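Local coordinates for N-acetyltransferase domain-containing protein (Pyrococcus horikoshii, PDB 1WWZ) that probably transfers an acyl group from acetyl-CoA, which is bound in the crystal, to an acceptor that has not been identified, at residues R43-W48 with I88-V93; K47-K52 with F69-K74; E32-E37 with G148-M153. All coordinates share one frame; numbering follows the deposited sequence.

Interaction 1. Residues R43-W48 with I88-V93; sequences RNYIKW and IHEFVV. With ACO (acetyl coenzyme *a), chain C.
Tyr45 and Trp48 of helix 38-53 pack on His89 and Glu90, the two residues of a classic beta bulge in strand 83-93, the strand of this GNAT fold that carries the pantetheine arm of acetyl-CoA. Both bulge residues pair with Val71 of the next strand, and both turn their side chains toward the helix. With CG opposite the backbone N (chi1 -172°), Tyr45 sends its ring end-on to the strand: OH donates to His89 O at 2.7 Å, coming from above the carbonyl plane (37° out of it). At the ring edge, CE2 lies 3.3 Å from Glu90 OE1, with the carboxylate turned 81° from the ring; OE2 of that glutamate is held by Phe91 N and Tyr28 OH. Trp48 brings CZ3 over the centre of the His89 imidazole in a T-shaped stack, centroids 5.4 Å apart. A water joins Tyr45 OH to His89 ND1, while NE2 bonds Asp73. A phenylalanine at Tyr45 would probably leave His89 O without this donor and the water with one grip fewer. Along the same strand, Phe91 O accepts from acetyl-CoA N4P, Val93 N donates to O9P at 2.7 Å, and methyl CEP sits 3.5 Å above the centre of the Phe91 ring.

Interaction 2. Residues K47-K52 with F69-K74; sequences KWCWKK and FIVCDK
The apolar part of this contact is a single close meeting between Cys49, on the buried side of helix 38-53, and Val71 of strand 65-78. Cys49 CB approaches both valine methyls, 3.9 Å from Val71 CG1 and 4.1 Å from Val71 CG2. With CG1 opposite the backbone N (chi1 180°), both methyls lie beside the cysteine CB. Backbones come near here too, the CA atoms of Cys49 and Val71 being 6.9 Å apart. Phe57 packs against the same valine.

One turn further on, the pairing is polar and indirect. The aliphatic part of Lys52 crosses Asp73, with CG 3.8 Å from OD2, yet no salt bridge forms: the lysine chain bends away at chi2 and chi3, and its NZ ends 7.4 Å from Asp73 OD2. Instead the chain folds back over Trp48, CE 3.3 Å above the ring plane and offset toward the rim, and the lysine makes a cation-pi contact with the indole. A water bridges the two segments, donating to Lys52 O and, at 2.7 Å, to Asp73 OD1. Asp75 N also hydrogen-bonds OD1, and OD2 has His89 as its partner, so both carboxylate oxygens of this buried aspartate are satisfied.

Such packing is what the GNAT fold shows on one side of its central sheet: helix 38-53 covers Val71 and Asp73, while the intervening Ile70 and Cys72 meet helix 102-115.

Interaction 3. Residues E32-E37 with G148-M153; sequences EEYGGE and GIWVRM
Short helix 32-35 stops at Gly36, whose positive phi (81°) takes the chain out of the helix after Gly36 N has bonded Glu32 O at 2.8 Å; facing it is the start of strand 150-156, just past the turn at Gly148. The closest backbone pair is Tyr34 with Ile149, CA atoms 8.5 Å apart, so side chains make the contact and no hydrogen bond crosses it. In this GNAT fold the strand runs antiparallel between strands 120-126 and 142-147, and the helix covers its beginning.

Tyr34 lies at the middle. Its edge points to the face of the Trp150 six-membered ring in an edge-to-face pair, centroids 5.3 Å apart and planes at 61°, the two side chains running past one another in opposite senses. Ile149 touches both rings: its CD1 is 3.7 Å from Tyr34 CE1, and its CG1 lies in the plane of the tyrosine ring at the edge. Because CG1 stands between the backbone N and the carbonyl carbon (chi1 69°), it also sits 3.4 Å above the indole plane of Trp150, toward the rim. Glu33 adds CG over a face of the tyrosine ring and sends OE1 to a salt bridge with Lys128, whose backbone N holds Tyr34 OH. At the far edge of the indole, Trp150 CH2 meets Tyr34 O in the ring plane at 3.7 Å.

Interactions 1 and 2 use overlapping parts of helix 38-53, which lies across neighbouring strands 65-78 and 83-93; the two contacts share Lys47 and Trp48, and their centres are 6 Å apart. They are tied directly where His89 NE2 meets Asp73 OD2 at 2.8 Å and Glu90 O meets Val71 N at 2.9 Å. Interaction 3, centred 13 Å from interaction 1 and 17 Å from interaction 2, touches neither, but reaches the same sheet and closes a chain loop that encloses both. Acetyl-CoA bonds strand 83-93 in interaction 1, and lies about 8 Å from the side chain of Val71 and about 6 Å from that of Trp150.

Interaction 1. Residues R43-W48 with I88-V93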
# COMPACT_ATOMS: atom_id res chain seq x y z
N ARG A 43 -13.12 20.78 -13.49
CA ARG A 43 -12.04 21.76 -13.38
C ARG A 43 -12.11 22.53 -12.07
O ARG A 43 -11.12 22.67 -11.36
CB ARG A 43 -12.08 22.74 -14.56
CG ARG A 43 -10.91 23.72 -14.58
CD ARG A 43 -10.93 24.65 -15.79
NE ARG A 43 -10.82 23.93 -17.06
CZ ARG A 43 -11.86 23.43 -17.73
NH1 ARG A 43 -13.09 23.57 -17.25
NH2 ARG A 43 -11.67 22.79 -18.87
N ASN A 44 -13.30 23.04 -11.74
CA ASN A 44 -13.47 23.80 -10.52
C ASN A 44 -13.25 22.98 -9.26
O ASN A 44 -12.63 23.45 -8.30
CB ASN A 44 -14.85 24.46 -10.48
CG ASN A 44 -15.07 25.41 -11.63
OD1 ASN A 44 -14.13 26.07 -12.09
ND2 ASN A 44 -16.30 25.49 -12.11
N TYR A 45 -13.76 21.75 -9.23
CA TYR A 45 -13.57 20.93 -8.04
C TYR A 45 -12.11 20.56 -7.85
O TYR A 45 -11.58 20.63 -6.74
CB TYR A 45 -14.43 19.66 -8.09
CG TYR A 45 -14.41 18.91 -6.78
CD1 TYR A 45 -14.74 19.56 -5.59
CD2 TYR A 45 -14.03 17.57 -6.72
CE1 TYR A 45 -14.69 18.90 -4.37
CE2 TYR A 45 -13.98 16.90 -5.50
CZ TYR A 45 -14.31 17.57 -4.33
OH TYR A 45 -14.27 16.92 -3.11
N ILE A 46 -11.45 20.17 -8.94
CA ILE A 46 -10.04 19.80 -8.86
C ILE A 46 -9.17 20.97 -8.40
O ILE A 46 -8.25 20.79 -7.60
CB ILE A 46 -9.54 19.26 -10.23
CG1 ILE A 46 -10.27 17.95 -10.54
CG2 ILE A 46 -8.03 19.02 -10.19
CD1 ILE A 46 -9.96 17.36 -11.91
N LYS A 47 -9.47 22.18 -8.88
CA LYS A 47 -8.71 23.36 -8.45
C LYS A 47 -8.92 23.59 -6.96
O LYS A 47 -7.98 23.90 -6.22
CB LYS A 47 -9.15 24.59 -9.24
CG LYS A 47 -8.79 24.55 -10.71
CD LYS A 47 -9.35 25.75 -11.46
CE LYS A 47 -8.76 27.05 -10.93
NZ LYS A 47 -9.33 28.23 -11.65
N TRP A 48 -10.16 23.42 -6.51
CA TRP A 48 -10.48 23.60 -5.09
C TRP A 48 -9.73 22.57 -4.25
O TRP A 48 -9.21 22.90 -3.18
CB TRP A 48 -11.99 23.43 -4.87
CG TRP A 48 -12.42 23.70 -3.45
CD1 TRP A 48 -12.71 24.91 -2.89
CD2 TRP A 48 -12.56 22.72 -2.41
NE1 TRP A 48 -13.04 24.75 -1.56
CE2 TRP A 48 -12.95 23.42 -1.24
CE3 TRP A 48 -12.40 21.33 -2.36
CZ2 TRP A 48 -13.18 22.76 -0.03
CZ3 TRP A 48 -12.63 20.68 -1.14
CH2 TRP A 48 -13.02 21.40 0.01
N ILE A 88 -10.50 12.27 2.42
CA ILE A 88 -10.24 11.93 1.03
C ILE A 88 -11.26 12.78 0.30
O ILE A 88 -12.46 12.54 0.43
CB ILE A 88 -10.49 10.44 0.73
CG1 ILE A 88 -9.58 9.56 1.59
CG2 ILE A 88 -10.23 10.17 -0.76
CD1 ILE A 88 -9.75 8.05 1.37
N HIS A 89 -10.81 13.78 -0.45
CA HIS A 89 -11.72 14.67 -1.18
C HIS A 89 -12.12 14.15 -2.55
O HIS A 89 -13.21 14.44 -3.02
CB HIS A 89 -11.09 16.05 -1.35
CG HIS A 89 -10.95 16.82 -0.07
ND1 HIS A 89 -12.01 17.04 0.78
CD2 HIS A 89 -9.88 17.44 0.48
CE1 HIS A 89 -11.60 17.76 1.81
NE2 HIS A 89 -10.32 18.02 1.65
N GLU A 90 -11.22 13.41 -3.18
CA GLU A 90 -11.50 12.86 -4.50
C GLU A 90 -10.66 11.61 -4.71
O GLU A 90 -9.60 11.47 -4.11
CB GLU A 90 -11.19 13.90 -5.58
CG GLU A 90 -11.71 13.48 -6.94
CD GLU A 90 -13.15 13.01 -6.87
OE1 GLU A 90 -14.05 13.86 -6.74
OE2 GLU A 90 -13.38 11.78 -6.93
N PHE A 91 -11.14 10.72 -5.56
CA PHE A 91 -10.45 9.45 -5.80
C PHE A 91 -11.03 8.89 -7.09
O PHE A 91 -12.20 8.49 -7.12
CB PHE A 91 -10.73 8.54 -4.61
CG PHE A 91 -10.14 7.16 -4.72
CD1 PHE A 91 -8.98 6.93 -5.44
CD2 PHE A 91 -10.73 6.10 -4.03
CE1 PHE A 91 -8.40 5.66 -5.47
CE2 PHE A 91 -10.16 4.83 -4.05
CZ PHE A 91 -8.99 4.61 -4.77
N VAL A 92 -10.24 8.86 -8.15
CA VAL A 92 -10.76 8.37 -9.41
C VAL A 92 -9.67 7.83 -10.33
O VAL A 92 -8.54 8.33 -10.36
CB VAL A 92 -11.55 9.49 -10.14
CG1 VAL A 92 -10.65 10.69 -10.37
CG2 VAL A 92 -12.11 8.98 -11.46
N VAL A 93 -10.03 6.80 -11.09
CA VAL A 93 -9.10 6.19 -12.03
C VAL A 93 -9.75 6.14 -13.40
O VAL A 93 -10.95 5.87 -13.52
CB VAL A 93 -8.75 4.75 -11.58
CG1 VAL A 93 -7.94 4.05 -12.66
CG2 VAL A 93 -7.98 4.80 -10.27
N1A ACO C . -17.64 -3.57 -7.79
C2A ACO C . -17.20 -4.31 -6.77
N3A ACO C . -16.02 -4.16 -6.11
C4A ACO C . -15.25 -3.10 -6.61
C5A ACO C . -15.62 -2.29 -7.66
C6A ACO C . -16.91 -2.56 -8.28
N6A ACO C . -17.36 -1.85 -9.32
N7A ACO C . -14.64 -1.34 -7.92
C8A ACO C . -13.72 -1.59 -7.03
N9A ACO C . -14.01 -2.65 -6.18
C1B ACO C . -13.24 -3.21 -5.09
C2B ACO C . -12.71 -4.64 -5.34
O2B ACO C . -12.56 -5.27 -4.05
C3B ACO C . -11.41 -4.38 -6.14
O3B ACO C . -10.55 -5.50 -5.90
P3B ACO C . -10.44 -6.84 -6.79
O7A ACO C . -11.81 -7.44 -6.70
O8A ACO C . -9.43 -7.65 -6.14
O9A ACO C . -10.08 -6.40 -8.16
C4B ACO C . -10.87 -3.14 -5.48
O4B ACO C . -12.03 -2.53 -4.86
C5B ACO C . -10.36 -2.07 -6.42
O5B ACO C . -9.52 -2.55 -7.45
P1A ACO C . -8.76 -1.50 -8.37
O1A ACO C . -8.50 -2.14 -9.66
O2A ACO C . -7.55 -0.99 -7.60
O3A ACO C . -9.96 -0.42 -8.63
P2A ACO C . -9.89 0.89 -9.45
O4A ACO C . -10.97 0.74 -10.45
O5A ACO C . -8.49 1.04 -9.94
O6A ACO C . -10.21 2.05 -8.46
CBP ACO C . -12.15 3.55 -8.00
CCP ACO C . -11.50 2.21 -7.73
CDP ACO C . -13.42 3.62 -7.08
CEP ACO C . -11.16 4.69 -7.68
CAP ACO C . -12.53 3.60 -9.53
OAP ACO C . -13.47 2.57 -9.81
C9P ACO C . -13.17 4.93 -10.02
O9P ACO C . -12.49 5.83 -10.48
N8P ACO C . -14.53 5.03 -9.89
C7P ACO C . -15.31 6.23 -10.30
C6P ACO C . -15.13 7.44 -9.37
C5P ACO C . -15.54 7.16 -7.94
O5P ACO C . -16.63 6.58 -7.69
N4P ACO C . -14.75 7.54 -6.96
C3P ACO C . -14.80 7.45 -5.49
C2P ACO C . -15.69 8.63 -5.07
S1P ACO C . -15.76 8.61 -3.20
C ACO C . -14.69 9.67 -2.88
O ACO C . -13.95 10.38 -3.71
CH3 ACO C . -14.17 10.22 -1.42
O HOH W 1 -14.84 17.21 -0.09

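Interaction 2. Residues K47-K52 with F69-K74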
# COMPACT_ATOMS: atom_id res chain seq x y z
N LYS A 47 -9.47 22.18 -8.88
CA LYS A 47 -8.71 23.36 -8.45
C LYS A 47 -8.92 23.59 -6.96
O LYS A 47 -7.98 23.90 -6.22
CB LYS A 47 -9.15 24.59 -9.24
CG LYS A 47 -8.79 24.55 -10.71
CD LYS A 47 -9.35 25.75 -11.46
CE LYS A 47 -8.76 27.05 -10.93
NZ LYS A 47 -9.33 28.23 -11.65
N TRP A 48 -10.16 23.42 -6.51
CA TRP A 48 -10.48 23.60 -5.09
C TRP A 48 -9.73 22.57 -4.25
O TRP A 48 -9.21 22.90 -3.18
CB TRP A 48 -11.99 23.43 -4.87
CG TRP A 48 -12.42 23.70 -3.45
CD1 TRP A 48 -12.71 24.91 -2.89
CD2 TRP A 48 -12.56 22.72 -2.41
NE1 TRP A 48 -13.04 24.75 -1.56
CE2 TRP A 48 -12.95 23.42 -1.24
CE3 TRP A 48 -12.40 21.33 -2.36
CZ2 TRP A 48 -13.18 22.76 -0.03
CZ3 TRP A 48 -12.63 20.68 -1.14
CH2 TRP A 48 -13.02 21.40 0.01
N CYS A 49 -9.68 21.32 -4.72
CA CYS A 49 -8.98 20.26 -4.00
C CYS A 49 -7.49 20.57 -3.89
O CYS A 49 -6.87 20.34 -2.85
CB CYS A 49 -9.15 18.92 -4.70
SG CYS A 49 -10.78 18.16 -4.50
N TRP A 50 -6.92 21.10 -4.97
CA TRP A 50 -5.51 21.45 -4.99
C TRP A 50 -5.20 22.56 -4.00
O TRP A 50 -4.23 22.48 -3.25
CB TRP A 50 -5.10 21.88 -6.41
CG TRP A 50 -3.68 22.38 -6.50
CD1 TRP A 50 -3.27 23.67 -6.60
CD2 TRP A 50 -2.49 21.57 -6.48
NE1 TRP A 50 -1.90 23.73 -6.65
CE2 TRP A 50 -1.39 22.46 -6.58
CE3 TRP A 50 -2.25 20.20 -6.39
CZ2 TRP A 50 -0.07 22.01 -6.58
CZ3 TRP A 50 -0.92 19.75 -6.39
CH2 TRP A 50 0.15 20.66 -6.49
N LYS A 51 -6.03 23.60 -3.99
CA LYS A 51 -5.80 24.71 -3.09
C LYS A 51 -5.92 24.27 -1.63
O LYS A 51 -5.15 24.70 -0.77
CB LYS A 51 -6.79 25.85 -3.38
CG LYS A 51 -6.51 27.11 -2.59
CD LYS A 51 -7.41 28.24 -3.04
CE LYS A 51 -7.20 29.48 -2.19
NZ LYS A 51 -8.28 30.49 -2.42
N LYS A 52 -6.87 23.38 -1.37
CA LYS A 52 -7.11 22.90 -0.02
C LYS A 52 -6.14 21.83 0.48
O LYS A 52 -5.79 21.81 1.67
CB LYS A 52 -8.54 22.35 0.07
CG LYS A 52 -9.16 22.44 1.45
CD LYS A 52 -9.39 23.89 1.84
CE LYS A 52 -10.21 24.62 0.77
NZ LYS A 52 -9.45 25.72 0.11
N PHE A 69 -5.95 9.43 -9.66
CA PHE A 69 -5.46 10.29 -8.60
C PHE A 69 -6.33 10.24 -7.37
O PHE A 69 -7.48 9.79 -7.41
CB PHE A 69 -5.28 11.74 -9.10
CG PHE A 69 -6.57 12.47 -9.39
CD1 PHE A 69 -7.16 13.27 -8.41
CD2 PHE A 69 -7.16 12.41 -10.65
CE1 PHE A 69 -8.32 14.00 -8.69
CE2 PHE A 69 -8.32 13.13 -10.94
CZ PHE A 69 -8.90 13.93 -9.96
N ILE A 70 -5.76 10.67 -6.25
CA ILE A 70 -6.49 10.69 -4.99
C ILE A 70 -6.04 11.94 -4.26
O ILE A 70 -4.87 12.32 -4.33
CB ILE A 70 -6.22 9.40 -4.16
CG1 ILE A 70 -7.12 9.37 -2.93
CG2 ILE A 70 -4.74 9.31 -3.78
CD1 ILE A 70 -7.16 8.01 -2.23
N VAL A 71 -6.98 12.60 -3.60
CA VAL A 71 -6.69 13.84 -2.88
C VAL A 71 -6.84 13.57 -1.39
O VAL A 71 -7.94 13.32 -0.91
CB VAL A 71 -7.67 14.95 -3.31
CG1 VAL A 71 -7.38 16.23 -2.55
CG2 VAL A 71 -7.54 15.17 -4.81
N CYS A 72 -5.72 13.64 -0.68
CA CYS A 72 -5.67 13.37 0.76
C CYS A 72 -5.44 14.65 1.55
O CYS A 72 -4.44 15.33 1.34
CB CYS A 72 -4.55 12.36 1.03
SG CYS A 72 -4.48 11.03 -0.20
N ASP A 73 -6.35 14.95 2.47
CA ASP A 73 -6.26 16.16 3.29
C ASP A 73 -5.93 15.82 4.74
O ASP A 73 -6.76 15.27 5.45
CB ASP A 73 -7.60 16.90 3.24
CG ASP A 73 -7.49 18.34 3.70
OD1 ASP A 73 -6.60 18.64 4.53
OD2 ASP A 73 -8.31 19.17 3.25
N LYS A 74 -4.72 16.17 5.18
CA LYS A 74 -4.31 15.88 6.56
C LYS A 74 -4.85 16.93 7.52
O LYS A 74 -4.70 16.80 8.74
CB LYS A 74 -2.78 15.84 6.66
CG LYS A 74 -2.12 17.19 6.40
CD LYS A 74 -0.61 17.12 6.57
CE LYS A 74 0.03 18.50 6.55
NZ LYS A 74 -0.20 19.22 5.26
O HOH W 2 -4.63 20.37 3.85

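Interaction 3. Residues E32-E37 with G148-M153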
# COMPACT_ATOMS: atom_id res chain seq x y z
N GLU A 32 -22.44 10.67 -13.18
CA GLU A 32 -22.59 12.12 -13.23
C GLU A 32 -23.40 12.67 -12.06
O GLU A 32 -23.27 13.85 -11.71
CB GLU A 32 -23.27 12.55 -14.54
CG GLU A 32 -22.48 12.29 -15.82
CD GLU A 32 -22.45 10.82 -16.22
OE1 GLU A 32 -23.27 10.04 -15.70
OE2 GLU A 32 -21.62 10.47 -17.08
N GLU A 33 -24.24 11.83 -11.46
CA GLU A 33 -25.05 12.25 -10.32
C GLU A 33 -24.15 12.70 -9.18
O GLU A 33 -24.53 13.55 -8.37
CB GLU A 33 -25.97 11.10 -9.87
CG GLU A 33 -26.65 11.31 -8.52
CD GLU A 33 -27.77 10.31 -8.25
OE1 GLU A 33 -27.68 9.17 -8.74
OE2 GLU A 33 -28.72 10.66 -7.52
N TYR A 34 -22.95 12.13 -9.13
CA TYR A 34 -21.99 12.46 -8.08
C TYR A 34 -20.80 13.23 -8.63
O TYR A 34 -20.26 14.11 -7.96
CB TYR A 34 -21.49 11.17 -7.41
CG TYR A 34 -22.60 10.26 -6.96
CD1 TYR A 34 -23.55 10.69 -6.04
CD2 TYR A 34 -22.70 8.96 -7.46
CE1 TYR A 34 -24.59 9.85 -5.62
CE2 TYR A 34 -23.73 8.11 -7.05
CZ TYR A 34 -24.67 8.56 -6.13
OH TYR A 34 -25.67 7.72 -5.72
N GLY A 35 -20.41 12.92 -9.86
CA GLY A 35 -19.28 13.59 -10.48
C GLY A 35 -19.60 14.91 -11.16
O GLY A 35 -18.69 15.63 -11.55
N GLY A 36 -20.89 15.22 -11.31
CA GLY A 36 -21.27 16.46 -11.96
C GLY A 36 -21.23 16.32 -13.48
O GLY A 36 -20.77 15.30 -14.00
N GLU A 37 -21.72 17.33 -14.19
CA GLU A 37 -21.74 17.31 -15.65
C GLU A 37 -20.82 18.37 -16.25
O GLU A 37 -20.81 19.52 -15.80
CB GLU A 37 -23.16 17.52 -16.17
CG GLU A 37 -24.11 16.35 -15.89
CD GLU A 37 -24.01 15.23 -16.92
OE1 GLU A 37 -22.95 15.14 -17.59
OE2 GLU A 37 -24.97 14.45 -17.04
N GLY A 148 -28.48 13.38 2.29
CA GLY A 148 -29.06 13.34 0.96
C GLY A 148 -28.58 12.11 0.21
O GLY A 148 -28.72 10.99 0.68
N ILE A 149 -28.00 12.33 -0.97
CA ILE A 149 -27.50 11.23 -1.78
C ILE A 149 -26.10 10.79 -1.36
O ILE A 149 -25.50 9.91 -1.99
CB ILE A 149 -27.47 11.63 -3.28
CG1 ILE A 149 -26.38 12.68 -3.52
CG2 ILE A 149 -28.82 12.20 -3.69
CD1 ILE A 149 -26.24 13.10 -4.96
N TRP A 150 -25.58 11.39 -0.29
CA TRP A 150 -24.24 11.07 0.17
C TRP A 150 -24.15 10.26 1.46
O TRP A 150 -24.92 10.47 2.40
CB TRP A 150 -23.42 12.36 0.35
CG TRP A 150 -23.38 13.21 -0.88
CD1 TRP A 150 -24.19 14.27 -1.18
CD2 TRP A 150 -22.51 13.05 -2.00
NE1 TRP A 150 -23.88 14.77 -2.42
CE2 TRP A 150 -22.85 14.04 -2.95
CE3 TRP A 150 -21.47 12.15 -2.30
CZ2 TRP A 150 -22.19 14.17 -4.17
CZ3 TRP A 150 -20.82 12.28 -3.53
CH2 TRP A 150 -21.18 13.28 -4.44
N VAL A 151 -23.19 9.34 1.49
CA VAL A 151 -22.94 8.48 2.65
C VAL A 151 -21.57 8.83 3.25
O VAL A 151 -20.60 9.00 2.52
CB VAL A 151 -22.92 7.00 2.24
CG1 VAL A 151 -22.54 6.12 3.43
CG2 VAL A 151 -24.28 6.60 1.69
N ARG A 152 -21.50 8.94 4.57
CA ARG A 152 -20.24 9.26 5.24
C ARG A 152 -19.59 8.00 5.78
O ARG A 152 -20.23 7.17 6.43
CB ARG A 152 -20.46 10.25 6.39
CG ARG A 152 -19.16 10.76 7.03
CD ARG A 152 -19.41 11.83 8.11
NE ARG A 152 -19.98 11.27 9.34
CZ ARG A 152 -19.27 10.99 10.43
NH1 ARG A 152 -17.96 11.20 10.47
NH2 ARG A 152 -19.88 10.46 11.49
N MET A 153 -18.30 7.84 5.49
CA MET A 153 -17.55 6.69 5.95
C MET A 153 -16.35 7.16 6.75
O MET A 153 -15.79 8.22 6.48
CB MET A 153 -17.11 5.82 4.77
CG MET A 153 -18.29 5.26 3.99
SD MET A 153 -17.83 4.09 2.71
CE MET A 153 -17.52 2.62 3.71